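Local coordinates for protein FLUORESCENT IN BLUE LIGHT, chloroplastic (Arabidopsis thaliana, PDB 4YVO) that represses tetrapyrrole (chlorophyll) biosynthesis in chloroplasts, probably by repressing glutamyl-tRNA reductase, with which the TPR domain described here mediates complex formation, at residues Q50-K55 / E80-L85; T61-Q66 / G99-R104; E90-A95 / S116-I121; E110-H115 / A139-E144; G130-Y135 / A160-D165. All blocks are in the same frame, centred on the assembly; numbering follows the deposited sequence. Where two conformers were deposited one is given.

Contact 1 (Q50-K55 / E80-L85); sequences QELISK and ELAQSL
Leu52 reaches from helix 48-64 to three residues of helix 68-84 and its end: Leu81, Ala82 and Leu85. At its root, Leu52 CB lies 4.3 Å from Leu81 CB, close to the point where the two backbones come nearest. CG is carried anti to the backbone N (chi1 173°), which sends both methyls across the interface. Of these, CD1 takes the more distant place, 4.2 Å from Ala82 CB. CD2 goes deeper: it rests over the backbone of the facing helix, 4.0 Å from Ala82 CA, and meets Leu85 CD1 at 3.9 Å, the two leucines sliding past one another in opposite directions. This is the intra-repeat packing of a tetratricopeptide repeat, here TPR 1, whose paired helices run roughly antiparallel; the two short segments cross at -145° with their axes 9.6 Å apart. The small Ala82 leaves room for the branched end of Leu52, while Leu81 sends its own branch back the other way. Leu81 CD1 comes to 3.7 Å from Glu51 CB and equally close to the backbone N of Leu52, so it packs where the Glu51 side chain meets the backbone of the first helix. In the conformer described, the Glu51 chain bends at chi2 toward Lys55, a long and doubtful ion pair; Lys55 NZ has a salt bridge to Glu74. Glu90 of helix 88-104 adds another neighbour to Leu52.

Contact 2 (T61-Q66 / G99-R104); sequences TFLRNQ and GASLQR
Leu63 and Ser101 face each other with CA atoms 6.7 Å apart, where helix 48-64 ends in a Schellman motif that has Gln66, at positive phi, as its C-prime residue. The side chain of Leu63, in the conformer described, spreads its two methyls along one turn of helix 88-104. Its CD1 touches Ala100 CB at 3.8 Å, whereas CD2 sits beside Ser101 OG, a hydroxyl already engaged with the carbonyl of Gly97. That same CD2 also lies over one face of the Arg104 guanidinium, displaced toward its rim. Bent at chi2 (-77°), Arg104, likewise in the conformer described, turns toward the end of helix 48-64 and gives NH1 to Leu63 O, a 2.8 Å hydrogen bond that is fairly straight at 159°. The oxygen lies close to the guanidinium plane, but NH1 approaches tilted from the carbonyl plane. Gln66 N reaches this oxygen from the opposite face, and the arginine thus grips a carbonyl that the Schellman motif already uses. Leu63 CD2 over one face and its O at the edge together favour this turn of the planar group. Such packing between TPR 1 and TPR 2 is one of the inter-repeat contacts by which tetratricopeptide repeats stack into a right-handed superhelix.

Contact 3 (E90-A95 / S116-I121); sequences EEKKAA and SMVLAI
Glu91, with CG anti to its backbone N (chi1 -172°) and the chain extended beyond, crosses Ile121 obliquely, its CG, CD and both carboxylate oxygens gathered round the CD1 methyl of an isoleucine whose CG1 branch is swung anti to the carbonyl carbon (chi1 -65°). Ile121 CD1 consequently runs up against the carboxylate, 3.5 Å from Glu91 CD. Met117 crosses the same side chain at about a right angle and puts CE 3.4 Å from Glu91 OE2, the oxygen that accepts a hydrogen bond from Gln83 NE2. Replacing Glu91 by an alanine would probably leave that amide without its acceptor and open a gap beside Ile121 CD1 and Met117 CE. On the neighbouring flank, the aliphatic part of Lys92 slides past Ile121 in the opposite direction, CG to CG2 at 3.6 Å. Lys92 CD lies beside Val118 O, while the buried ammonium goes on to Ser129 O, Ser122 OG and Glu127. One turn later Ala95 CB fits between Met117 CB and Val118 CG2, the latter 4.1 Å away. The segment axes approach to 8.6 Å, with the small Ala95 at one of the close points. Running at 162° to each other, these helices form the antiparallel hairpin of TPR 2, the helix-turn-helix unit that defines the tetratricopeptide repeat.

Contact 4 (E110-H115 / A139-E144); sequences EAIQYH and ADCYTE
Over one face of the Tyr142 ring sits Ile112 CD1, 3.6 Å from the centroid and only 13° off the ring normal, a well-centred CH-pi contact. A second ring, that of His115, is met obliquely by Cys141 SG, whose distance of 4.4 Å from His115 CD2 makes this a loose approach. These groups belong to the inter-repeat packing of the tetratricopeptide fold: helix 108-125, ending TPR 2, lies against helix 131-144, which opens TPR 3. The two segments run nearly antiparallel, at 163°, and come closest at Ile112 and Cys141. Ile112 does most of the work. With CG1 anti to the carbonyl carbon (chi1 -69°), its longer branch leaves the helix toward its partner, and the side chain crosses the tyrosine at about a right angle. The shorter branch, CG2, stays 3.9 Å from Tyr142 OH, so it reaches the phenol oxygen while CD1 holds the ring centre. Beside it, Cys141 SG packs on Ala111 CB at 3.7 Å, a sulfur held among carbons. The polar end of His115 looks elsewhere: NE2 is hydrogen-bonded to Gln103 OE1 of helix 88-104, which brings a third helix to this junction. Tyr142 in turn is also touched by Lys150 and Ala151 of helix 148-162. The tightest spot is Ile112 CG1 against Cys141 CB, a carbon pair at 3.4 Å, closer than usual van der Waals contact.

Contact 5 (G130-Y135 / A160-D165); sequences GITEAY and ARLETD
Arg161 stretches across to Ile131, Thr132 and Tyr135, each of which meets a different side of it. This pairs the start of helix 131-144 with the end of helix 148-162, the two helices of TPR 3 that close the repeat array at the C terminus. The arginine is extended from CG to NE, with CG anti to the backbone N (chi1 -166°), and this straight chain delivers the guanidinium to the opposite helix. Ile131, in the conformer described, crosses it at about a right angle and covers one face, CD1 standing 3.4 Å from Arg161 CZ over the centre of the group. Thr132 comes instead at the edge: Arg161 NE donates to Thr132 OG1 at 2.8 Å, close to the guanidinium plane but bent at the hydrogen (131°). Tyr135 turns its ring edge to the aliphatic part, CE2 lying 4.0 Å from Arg161 CD, with ring and guanidinium planes 74° apart. A water in the plane of the guanidinium accepts from NH2 at 2.9 Å and, weakly, from Thr132 N. With a leucine in place of Arg161, Thr132 OG1 would probably lose its donor and Ile131 the flat surface it packs on. Thr132 CG2, the other branch, touches Leu162 CD2 at 3.6 Å. The backbone of Arg161 is busy too: its O takes Thr164 N and, on a lone pair in the carbonyl plane, Thr164 OG1 at 2.7 Å.

From the N terminus, contact 1 closes the first loop, joining the two helices of TPR 1. Before it closes, the chain has already opened contact 2, which crosses it and ties helix 48-64 to helix 88-104 of the next repeat. The rule then repeats: contact 3 crosses contact 2, contact 4 crosses contact 3 and contact 5 crosses contact 4, none lying wholly within another. Contacts 1, 3 and 5 are in series, one in each repeat, whereas contacts 2 and 4 join successive repeats. Contacts 1 and 3 also touch, through Ala82 packed on the backbone of 90-91, and Leu119 packs contact 3 against contact 5, whose centre lies about 26 Å from that of contact 1.

Contact 1 (Q50-K55 / E80-L85)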
# COMPACT_ATOMS: atom_id res chain seq x y z
N GLN A 50 -8.30 7.48 -17.13
CA GLN A 50 -7.47 6.65 -17.99
C GLN A 50 -5.99 6.65 -17.57
O GLN A 50 -5.35 5.59 -17.57
CB GLN A 50 -7.61 7.06 -19.46
N GLU A 51 -5.45 7.81 -17.23
CA GLU A 51 -4.07 7.90 -16.76
C GLU A 51 -3.91 7.13 -15.46
O GLU A 51 -2.91 6.45 -15.26
CB GLU A 51 -3.66 9.36 -16.55
CG GLU A 51 -2.17 9.57 -16.41
CD GLU A 51 -1.42 9.38 -17.72
OE1 GLU A 51 -2.04 9.53 -18.80
OE2 GLU A 51 -0.21 9.09 -17.68
N LEU A 52 -4.89 7.26 -14.57
CA LEU A 52 -4.89 6.55 -13.30
C LEU A 52 -4.79 5.04 -13.53
O LEU A 52 -3.92 4.37 -12.95
CB LEU A 52 -6.14 6.91 -12.49
CG LEU A 52 -6.43 6.15 -11.20
CD1 LEU A 52 -5.22 6.16 -10.29
CD2 LEU A 52 -7.63 6.79 -10.50
N ILE A 53 -5.68 4.52 -14.37
CA ILE A 53 -5.65 3.11 -14.76
C ILE A 53 -4.27 2.74 -15.28
O ILE A 53 -3.66 1.76 -14.85
CB ILE A 53 -6.69 2.79 -15.87
CG1 ILE A 53 -8.11 3.15 -15.43
CG2 ILE A 53 -6.59 1.34 -16.31
CD1 ILE A 53 -8.47 2.71 -14.03
N SER A 54 -3.78 3.55 -16.21
CA SER A 54 -2.48 3.33 -16.84
C SER A 54 -1.35 3.30 -15.82
O SER A 54 -0.51 2.40 -15.83
CB SER A 54 -2.21 4.42 -17.88
OG SER A 54 -0.96 4.21 -18.50
N LYS A 55 -1.33 4.30 -14.93
CA LYS A 55 -0.25 4.43 -13.96
C LYS A 55 -0.22 3.27 -12.96
O LYS A 55 0.86 2.84 -12.54
CB LYS A 55 -0.33 5.76 -13.22
CG LYS A 55 0.02 6.97 -14.08
CD LYS A 55 1.46 6.92 -14.53
CE LYS A 55 1.79 8.09 -15.44
NZ LYS A 55 2.93 7.76 -16.33
N GLU A 80 -1.96 10.83 -6.62
CA GLU A 80 -2.39 12.22 -6.82
C GLU A 80 -3.67 12.27 -7.66
O GLU A 80 -4.60 13.00 -7.33
CB GLU A 80 -1.25 13.05 -7.44
CG GLU A 80 -1.48 14.57 -7.42
CD GLU A 80 -0.22 15.40 -7.70
OE1 GLU A 80 0.84 15.13 -7.09
OE2 GLU A 80 -0.30 16.35 -8.51
N LEU A 81 -3.72 11.47 -8.73
CA LEU A 81 -4.89 11.44 -9.60
C LEU A 81 -6.11 10.88 -8.89
O LEU A 81 -7.23 11.39 -9.05
CB LEU A 81 -4.60 10.63 -10.87
CG LEU A 81 -3.57 11.23 -11.84
CD1 LEU A 81 -3.39 10.30 -13.02
CD2 LEU A 81 -3.99 12.62 -12.30
N ALA A 82 -5.91 9.81 -8.12
CA ALA A 82 -7.01 9.20 -7.38
C ALA A 82 -7.58 10.16 -6.36
O ALA A 82 -8.79 10.22 -6.14
CB ALA A 82 -6.55 7.90 -6.71
N GLN A 83 -6.70 10.94 -5.73
CA GLN A 83 -7.15 11.95 -4.78
C GLN A 83 -7.91 13.07 -5.49
O GLN A 83 -8.94 13.52 -4.99
CB GLN A 83 -5.96 12.49 -3.98
CG GLN A 83 -5.43 11.48 -2.97
CD GLN A 83 -4.12 11.88 -2.34
OE1 GLN A 83 -3.45 12.82 -2.79
NE2 GLN A 83 -3.73 11.17 -1.28
N SER A 84 -7.42 13.49 -6.65
CA SER A 84 -8.10 14.52 -7.43
C SER A 84 -9.49 14.06 -7.86
O SER A 84 -10.45 14.85 -7.86
CB SER A 84 -7.27 14.88 -8.67
OG SER A 84 -7.98 15.80 -9.49
N LEU A 85 -9.60 12.78 -8.20
CA LEU A 85 -10.85 12.20 -8.68
C LEU A 85 -11.79 11.80 -7.55
O LEU A 85 -12.92 11.39 -7.80
CB LEU A 85 -10.56 10.97 -9.56
CG LEU A 85 -10.01 11.25 -10.96
CD1 LEU A 85 -9.58 9.95 -11.63
CD2 LEU A 85 -11.06 11.97 -11.80

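Contact 2 (T61-Q66 / G99-R104)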
# COMPACT_ATOMS: atom_id res chain seq x y z
N THR A 61 3.89 -3.26 -13.12
CA THR A 61 4.87 -3.89 -14.01
C THR A 61 6.29 -3.58 -13.55
O THR A 61 7.14 -4.48 -13.48
CB THR A 61 4.65 -3.47 -15.47
OG1 THR A 61 3.36 -3.92 -15.90
CG2 THR A 61 5.72 -4.09 -16.37
N PHE A 62 6.57 -2.32 -13.24
CA PHE A 62 7.88 -1.96 -12.72
C PHE A 62 8.21 -2.76 -11.45
O PHE A 62 9.32 -3.24 -11.28
CB PHE A 62 7.96 -0.46 -12.41
CG PHE A 62 8.20 0.41 -13.62
CD1 PHE A 62 9.22 0.12 -14.52
CD2 PHE A 62 7.40 1.52 -13.86
CE1 PHE A 62 9.44 0.93 -15.63
CE2 PHE A 62 7.61 2.33 -14.97
CZ PHE A 62 8.63 2.03 -15.85
N LEU A 63 7.22 -2.91 -10.56
CA LEU A 63 7.40 -3.69 -9.34
C LEU A 63 7.76 -5.13 -9.66
O LEU A 63 8.71 -5.69 -9.09
CB LEU A 63 6.14 -3.67 -8.48
CG LEU A 63 6.03 -2.64 -7.36
CD1 LEU A 63 4.88 -3.02 -6.45
CD2 LEU A 63 7.33 -2.53 -6.58
N ARG A 64 7.01 -5.74 -10.57
CA ARG A 64 7.25 -7.13 -10.97
C ARG A 64 8.64 -7.30 -11.57
O ARG A 64 9.25 -8.36 -11.46
CB ARG A 64 6.21 -7.60 -11.99
CG ARG A 64 4.81 -7.81 -11.43
CD ARG A 64 3.97 -8.67 -12.38
NE ARG A 64 4.04 -8.20 -13.76
CZ ARG A 64 3.25 -7.25 -14.26
NH1 ARG A 64 2.35 -6.66 -13.48
NH2 ARG A 64 3.37 -6.89 -15.53
N ASN A 65 9.14 -6.24 -12.20
CA ASN A 65 10.43 -6.29 -12.86
C ASN A 65 11.57 -5.73 -12.00
O ASN A 65 12.64 -5.41 -12.52
CB ASN A 65 10.36 -5.56 -14.20
CG ASN A 65 9.52 -6.30 -15.22
OD1 ASN A 65 9.44 -7.54 -15.20
ND2 ASN A 65 8.90 -5.57 -16.13
N GLN A 66 11.32 -5.63 -10.70
CA GLN A 66 12.35 -5.23 -9.74
C GLN A 66 12.90 -3.84 -10.04
O GLN A 66 14.11 -3.60 -9.96
CB GLN A 66 13.50 -6.26 -9.69
CG GLN A 66 13.10 -7.63 -9.16
CD GLN A 66 12.28 -8.45 -10.14
OE1 GLN A 66 12.65 -8.59 -11.31
NE2 GLN A 66 11.16 -8.98 -9.67
N GLY A 99 3.72 1.68 -0.86
CA GLY A 99 4.25 0.93 0.27
C GLY A 99 5.13 -0.22 -0.18
O GLY A 99 6.22 -0.43 0.36
N ALA A 100 4.66 -0.98 -1.17
CA ALA A 100 5.44 -2.10 -1.68
C ALA A 100 6.74 -1.62 -2.34
O ALA A 100 7.80 -2.23 -2.16
CB ALA A 100 4.61 -2.93 -2.67
N SER A 101 6.66 -0.53 -3.09
CA SER A 101 7.84 0.04 -3.74
C SER A 101 8.88 0.46 -2.71
O SER A 101 10.08 0.25 -2.90
CB SER A 101 7.46 1.25 -4.60
OG SER A 101 6.57 0.87 -5.64
N LEU A 102 8.41 1.06 -1.63
CA LEU A 102 9.31 1.51 -0.57
C LEU A 102 9.92 0.34 0.19
O LEU A 102 11.10 0.38 0.54
CB LEU A 102 8.58 2.48 0.36
CG LEU A 102 8.29 3.83 -0.30
CD1 LEU A 102 7.18 4.53 0.46
CD2 LEU A 102 9.55 4.68 -0.36
N GLN A 103 9.14 -0.71 0.43
CA GLN A 103 9.68 -1.93 1.02
C GLN A 103 10.83 -2.50 0.19
O GLN A 103 11.86 -2.90 0.74
CB GLN A 103 8.61 -3.00 1.18
CG GLN A 103 7.67 -2.76 2.33
CD GLN A 103 6.57 -3.81 2.37
OE1 GLN A 103 5.50 -3.62 1.80
NE2 GLN A 103 6.86 -4.94 3.00
N ARG A 104 10.65 -2.56 -1.13
CA ARG A 104 11.70 -3.07 -2.01
C ARG A 104 12.97 -2.24 -1.93
O ARG A 104 14.07 -2.74 -2.17
CB ARG A 104 11.23 -3.09 -3.47
CG ARG A 104 9.99 -3.90 -3.73
CD ARG A 104 10.27 -5.39 -3.76
NE ARG A 104 9.07 -6.12 -4.14
CZ ARG A 104 8.69 -6.34 -5.39
NH1 ARG A 104 9.42 -5.88 -6.40
NH2 ARG A 104 7.57 -7.00 -5.64

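Contact 3 (E90-A95 / S116-I121)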
# COMPACT_ATOMS: atom_id res chain seq x y z
N GLU A 90 -9.32 3.45 -5.67
CA GLU A 90 -8.10 3.51 -6.46
C GLU A 90 -6.96 4.12 -5.64
O GLU A 90 -5.79 3.76 -5.82
CB GLU A 90 -8.32 4.28 -7.76
CG GLU A 90 -9.32 3.62 -8.69
CD GLU A 90 -9.01 2.16 -8.94
OE1 GLU A 90 -8.00 1.87 -9.60
OE2 GLU A 90 -9.78 1.30 -8.46
N GLU A 91 -7.30 5.04 -4.75
CA GLU A 91 -6.31 5.64 -3.87
C GLU A 91 -5.61 4.57 -3.03
O GLU A 91 -4.40 4.60 -2.84
CB GLU A 91 -6.94 6.70 -2.96
CG GLU A 91 -5.92 7.49 -2.17
CD GLU A 91 -6.55 8.50 -1.24
OE1 GLU A 91 -7.79 8.66 -1.27
OE2 GLU A 91 -5.79 9.14 -0.46
N LYS A 92 -6.39 3.62 -2.52
CA LYS A 92 -5.83 2.52 -1.74
C LYS A 92 -4.88 1.66 -2.57
O LYS A 92 -3.86 1.20 -2.06
CB LYS A 92 -6.94 1.68 -1.10
CG LYS A 92 -7.64 2.44 0.04
CD LYS A 92 -8.48 1.54 0.94
CE LYS A 92 -9.56 0.81 0.19
NZ LYS A 92 -10.32 -0.16 1.07
N LYS A 93 -5.19 1.45 -3.85
CA LYS A 93 -4.31 0.66 -4.71
C LYS A 93 -2.98 1.39 -4.92
O LYS A 93 -1.91 0.78 -4.92
CB LYS A 93 -4.98 0.37 -6.06
CG LYS A 93 -6.26 -0.46 -5.97
CD LYS A 93 -6.83 -0.74 -7.36
CE LYS A 93 -8.23 -1.34 -7.27
NZ LYS A 93 -8.91 -1.37 -8.59
N ALA A 94 -3.06 2.71 -5.09
CA ALA A 94 -1.85 3.50 -5.27
C ALA A 94 -1.01 3.49 -3.99
O ALA A 94 0.22 3.34 -4.05
CB ALA A 94 -2.20 4.93 -5.69
N ALA A 95 -1.67 3.63 -2.85
CA ALA A 95 -0.96 3.63 -1.57
C ALA A 95 -0.27 2.29 -1.31
O ALA A 95 0.86 2.26 -0.85
CB ALA A 95 -1.92 3.97 -0.43
N SER A 116 -0.34 2.40 5.87
CA SER A 116 -1.26 2.92 6.88
C SER A 116 -2.40 3.69 6.24
O SER A 116 -3.51 3.71 6.76
CB SER A 116 -0.54 3.78 7.92
OG SER A 116 0.34 2.97 8.68
N MET A 117 -2.14 4.32 5.09
CA MET A 117 -3.20 5.01 4.36
C MET A 117 -4.28 4.05 3.91
O MET A 117 -5.46 4.41 3.89
CB MET A 117 -2.65 5.73 3.13
CG MET A 117 -1.89 6.98 3.41
SD MET A 117 -1.39 7.70 1.85
CE MET A 117 -2.97 7.88 1.03
N VAL A 118 -3.89 2.84 3.51
CA VAL A 118 -4.87 1.83 3.13
C VAL A 118 -5.84 1.62 4.29
O VAL A 118 -7.06 1.62 4.11
CB VAL A 118 -4.22 0.49 2.73
CG1 VAL A 118 -5.29 -0.55 2.43
CG2 VAL A 118 -3.29 0.69 1.53
N LEU A 119 -5.29 1.48 5.49
CA LEU A 119 -6.11 1.28 6.69
C LEU A 119 -6.98 2.51 6.98
O LEU A 119 -8.17 2.39 7.30
CB LEU A 119 -5.24 0.97 7.90
CG LEU A 119 -4.37 -0.30 7.75
CD1 LEU A 119 -3.58 -0.52 9.03
CD2 LEU A 119 -5.20 -1.53 7.41
N ALA A 120 -6.38 3.69 6.88
CA ALA A 120 -7.09 4.91 7.22
C ALA A 120 -8.24 5.19 6.26
O ALA A 120 -9.34 5.54 6.69
CB ALA A 120 -6.13 6.09 7.28
N ILE A 121 -7.99 5.03 4.96
CA ILE A 121 -9.03 5.24 3.95
C ILE A 121 -10.16 4.23 4.15
O ILE A 121 -11.35 4.56 4.07
CB ILE A 121 -8.46 5.13 2.52
CG1 ILE A 121 -7.44 6.24 2.25
CG2 ILE A 121 -9.57 5.15 1.48
CD1 ILE A 121 -6.51 5.93 1.10

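Contact 4 (E110-H115 / A139-E144)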
# COMPACT_ATOMS: atom_id res chain seq x y z
N GLU A 110 8.89 4.86 5.68
CA GLU A 110 8.07 5.49 4.66
C GLU A 110 7.02 4.50 4.18
O GLU A 110 5.87 4.87 3.93
CB GLU A 110 8.92 5.96 3.48
CG GLU A 110 9.86 7.11 3.78
CD GLU A 110 10.66 7.50 2.56
OE1 GLU A 110 10.05 7.69 1.48
OE2 GLU A 110 11.90 7.61 2.66
N ALA A 111 7.39 3.23 4.04
CA ALA A 111 6.44 2.22 3.57
C ALA A 111 5.24 2.13 4.50
O ALA A 111 4.09 2.07 4.05
CB ALA A 111 7.12 0.86 3.43
N ILE A 112 5.50 2.16 5.81
CA ILE A 112 4.43 2.11 6.80
C ILE A 112 3.46 3.27 6.64
O ILE A 112 2.25 3.10 6.77
CB ILE A 112 4.98 2.04 8.24
CG1 ILE A 112 5.63 0.68 8.47
CG2 ILE A 112 3.87 2.26 9.28
CD1 ILE A 112 6.55 0.63 9.69
N GLN A 113 3.98 4.46 6.32
CA GLN A 113 3.13 5.62 6.06
C GLN A 113 2.08 5.31 4.99
O GLN A 113 0.90 5.63 5.14
CB GLN A 113 3.97 6.83 5.64
CG GLN A 113 3.14 8.01 5.16
CD GLN A 113 3.97 9.12 4.53
OE1 GLN A 113 5.20 9.11 4.62
NE2 GLN A 113 3.31 10.07 3.89
N TYR A 114 2.51 4.67 3.91
CA TYR A 114 1.59 4.40 2.80
C TYR A 114 0.67 3.21 3.03
O TYR A 114 -0.52 3.29 2.73
CB TYR A 114 2.34 4.34 1.47
CG TYR A 114 2.74 5.73 1.04
CD1 TYR A 114 1.79 6.62 0.55
CD2 TYR A 114 4.04 6.19 1.18
CE1 TYR A 114 2.13 7.91 0.18
CE2 TYR A 114 4.39 7.48 0.81
CZ TYR A 114 3.43 8.33 0.32
OH TYR A 114 3.76 9.62 -0.05
N HIS A 115 1.19 2.12 3.59
CA HIS A 115 0.30 1.03 3.96
C HIS A 115 -0.74 1.49 4.99
O HIS A 115 -1.88 1.02 5.00
CB HIS A 115 1.07 -0.18 4.48
CG HIS A 115 1.90 -0.85 3.45
ND1 HIS A 115 1.38 -1.39 2.28
CD2 HIS A 115 3.24 -1.10 3.40
CE1 HIS A 115 2.35 -1.92 1.58
NE2 HIS A 115 3.48 -1.76 2.21
N ALA A 139 3.32 -5.28 9.42
CA ALA A 139 4.02 -6.18 10.32
C ALA A 139 5.43 -6.48 9.80
O ALA A 139 6.40 -6.43 10.56
CB ALA A 139 3.24 -7.49 10.51
N ASP A 140 5.53 -6.78 8.51
CA ASP A 140 6.82 -7.05 7.87
C ASP A 140 7.77 -5.86 7.97
O ASP A 140 8.97 -6.02 8.23
CB ASP A 140 6.63 -7.43 6.40
CG ASP A 140 5.96 -8.79 6.24
OD1 ASP A 140 5.90 -9.57 7.21
OD2 ASP A 140 5.50 -9.08 5.11
N CYS A 141 7.23 -4.65 7.78
CA CYS A 141 8.03 -3.44 7.90
C CYS A 141 8.57 -3.26 9.32
O CYS A 141 9.76 -2.97 9.50
CB CYS A 141 7.23 -2.20 7.49
SG CYS A 141 6.88 -2.08 5.73
N TYR A 142 7.71 -3.43 10.32
CA TYR A 142 8.13 -3.28 11.70
C TYR A 142 9.17 -4.34 12.08
O TYR A 142 10.09 -4.06 12.84
CB TYR A 142 6.94 -3.30 12.66
CG TYR A 142 6.22 -1.98 12.77
CD1 TYR A 142 6.89 -0.82 13.15
CD2 TYR A 142 4.85 -1.89 12.54
CE1 TYR A 142 6.22 0.39 13.25
CE2 TYR A 142 4.18 -0.68 12.66
CZ TYR A 142 4.86 0.45 13.01
OH TYR A 142 4.18 1.65 13.12
N THR A 143 9.03 -5.54 11.52
CA THR A 143 10.02 -6.59 11.74
C THR A 143 11.40 -6.17 11.21
O THR A 143 12.41 -6.33 11.90
CB THR A 143 9.58 -7.92 11.09
OG1 THR A 143 8.37 -8.37 11.71
CG2 THR A 143 10.66 -8.98 11.26
N GLU A 144 11.44 -5.61 10.01
CA GLU A 144 12.70 -5.13 9.46
C GLU A 144 13.30 -3.98 10.28
O GLU A 144 14.51 -3.80 10.32
CB GLU A 144 12.55 -4.71 8.00
CG GLU A 144 12.11 -5.84 7.09
CD GLU A 144 13.11 -6.98 7.04
OE1 GLU A 144 14.33 -6.72 7.20
OE2 GLU A 144 12.68 -8.13 6.84

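Contact 5 (G130-Y135 / A160-D165)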
# COMPACT_ATOMS: atom_id res chain seq x y z
N GLY A 130 -8.36 -4.67 0.83
CA GLY A 130 -6.92 -4.51 1.01
C GLY A 130 -6.41 -4.39 2.43
O GLY A 130 -5.19 -4.34 2.64
N ILE A 131 -7.29 -4.33 3.42
CA ILE A 131 -6.73 -4.16 4.75
C ILE A 131 -5.97 -5.36 5.27
O ILE A 131 -4.95 -5.16 5.91
CB ILE A 131 -7.68 -3.58 5.81
CG1 ILE A 131 -8.73 -4.60 6.28
CG2 ILE A 131 -8.32 -2.33 5.32
CD1 ILE A 131 -9.38 -4.16 7.58
N THR A 132 -6.37 -6.58 4.92
CA THR A 132 -5.62 -7.75 5.36
C THR A 132 -4.17 -7.69 4.89
O THR A 132 -3.23 -7.86 5.68
CB THR A 132 -6.27 -9.05 4.86
OG1 THR A 132 -7.65 -9.05 5.22
CG2 THR A 132 -5.57 -10.28 5.47
N GLU A 133 -3.98 -7.42 3.61
CA GLU A 133 -2.65 -7.32 3.04
C GLU A 133 -1.85 -6.20 3.71
O GLU A 133 -0.65 -6.34 3.96
CB GLU A 133 -2.73 -7.07 1.54
CG GLU A 133 -1.39 -7.09 0.87
CD GLU A 133 -1.49 -6.96 -0.63
OE1 GLU A 133 -2.61 -7.07 -1.18
OE2 GLU A 133 -0.44 -6.74 -1.26
N ALA A 134 -2.51 -5.09 4.00
CA ALA A 134 -1.84 -3.96 4.64
C ALA A 134 -1.33 -4.33 6.04
O ALA A 134 -0.23 -3.94 6.42
CB ALA A 134 -2.73 -2.74 4.68
N TYR A 135 -2.13 -5.06 6.81
CA TYR A 135 -1.67 -5.48 8.14
C TYR A 135 -0.39 -6.30 8.04
O TYR A 135 0.55 -6.10 8.81
CB TYR A 135 -2.72 -6.31 8.87
CG TYR A 135 -3.92 -5.57 9.39
CD1 TYR A 135 -3.81 -4.33 10.00
CD2 TYR A 135 -5.18 -6.13 9.27
CE1 TYR A 135 -4.92 -3.68 10.50
CE2 TYR A 135 -6.29 -5.49 9.76
CZ TYR A 135 -6.17 -4.27 10.37
OH TYR A 135 -7.30 -3.66 10.85
N ALA A 160 -5.36 -13.25 12.39
CA ALA A 160 -6.75 -13.34 12.85
C ALA A 160 -7.70 -13.07 11.69
O ALA A 160 -8.74 -13.72 11.54
CB ALA A 160 -7.01 -12.35 13.99
N ARG A 161 -7.33 -12.10 10.86
CA ARG A 161 -8.15 -11.76 9.72
C ARG A 161 -8.11 -12.86 8.64
O ARG A 161 -9.15 -13.24 8.10
CB ARG A 161 -7.75 -10.40 9.17
CG ARG A 161 -8.74 -9.82 8.23
CD ARG A 161 -8.54 -8.32 8.08
NE ARG A 161 -9.39 -7.81 7.01
CZ ARG A 161 -10.60 -7.32 7.19
NH1 ARG A 161 -11.12 -7.23 8.42
NH2 ARG A 161 -11.29 -6.90 6.14
N LEU A 162 -6.92 -13.38 8.35
CA LEU A 162 -6.78 -14.51 7.41
C LEU A 162 -7.61 -15.73 7.83
O LEU A 162 -8.12 -16.47 6.98
CB LEU A 162 -5.32 -14.94 7.28
CG LEU A 162 -4.37 -14.00 6.52
CD1 LEU A 162 -2.96 -14.57 6.57
CD2 LEU A 162 -4.82 -13.81 5.07
N GLU A 163 -7.74 -15.93 9.13
CA GLU A 163 -8.52 -17.05 9.65
C GLU A 163 -10.02 -16.93 9.35
O GLU A 163 -10.76 -17.91 9.46
CB GLU A 163 -8.26 -17.24 11.14
CG GLU A 163 -6.88 -17.81 11.40
CD GLU A 163 -6.47 -17.81 12.85
OE1 GLU A 163 -7.12 -17.10 13.65
OE2 GLU A 163 -5.50 -18.51 13.19
N THR A 164 -10.45 -15.72 8.98
CA THR A 164 -11.85 -15.45 8.64
C THR A 164 -12.07 -15.39 7.12
O THR A 164 -13.17 -15.06 6.66
CB THR A 164 -12.39 -14.14 9.30
OG1 THR A 164 -11.73 -13.00 8.74
CG2 THR A 164 -12.20 -14.16 10.83
N ASP A 165 -11.03 -15.70 6.34
CA ASP A 165 -11.12 -15.70 4.87
C ASP A 165 -11.92 -16.90 4.36
O ASP A 165 -12.16 -17.01 3.16
CB ASP A 165 -9.73 -15.72 4.22
CG ASP A 165 -9.08 -14.35 4.11
OD1 ASP A 165 -9.74 -13.32 4.39
OD2 ASP A 165 -7.89 -14.31 3.73
OXT ASP A 165 -12.31 -17.78 5.12
O HOH W 1 -9.49 -6.91 3.86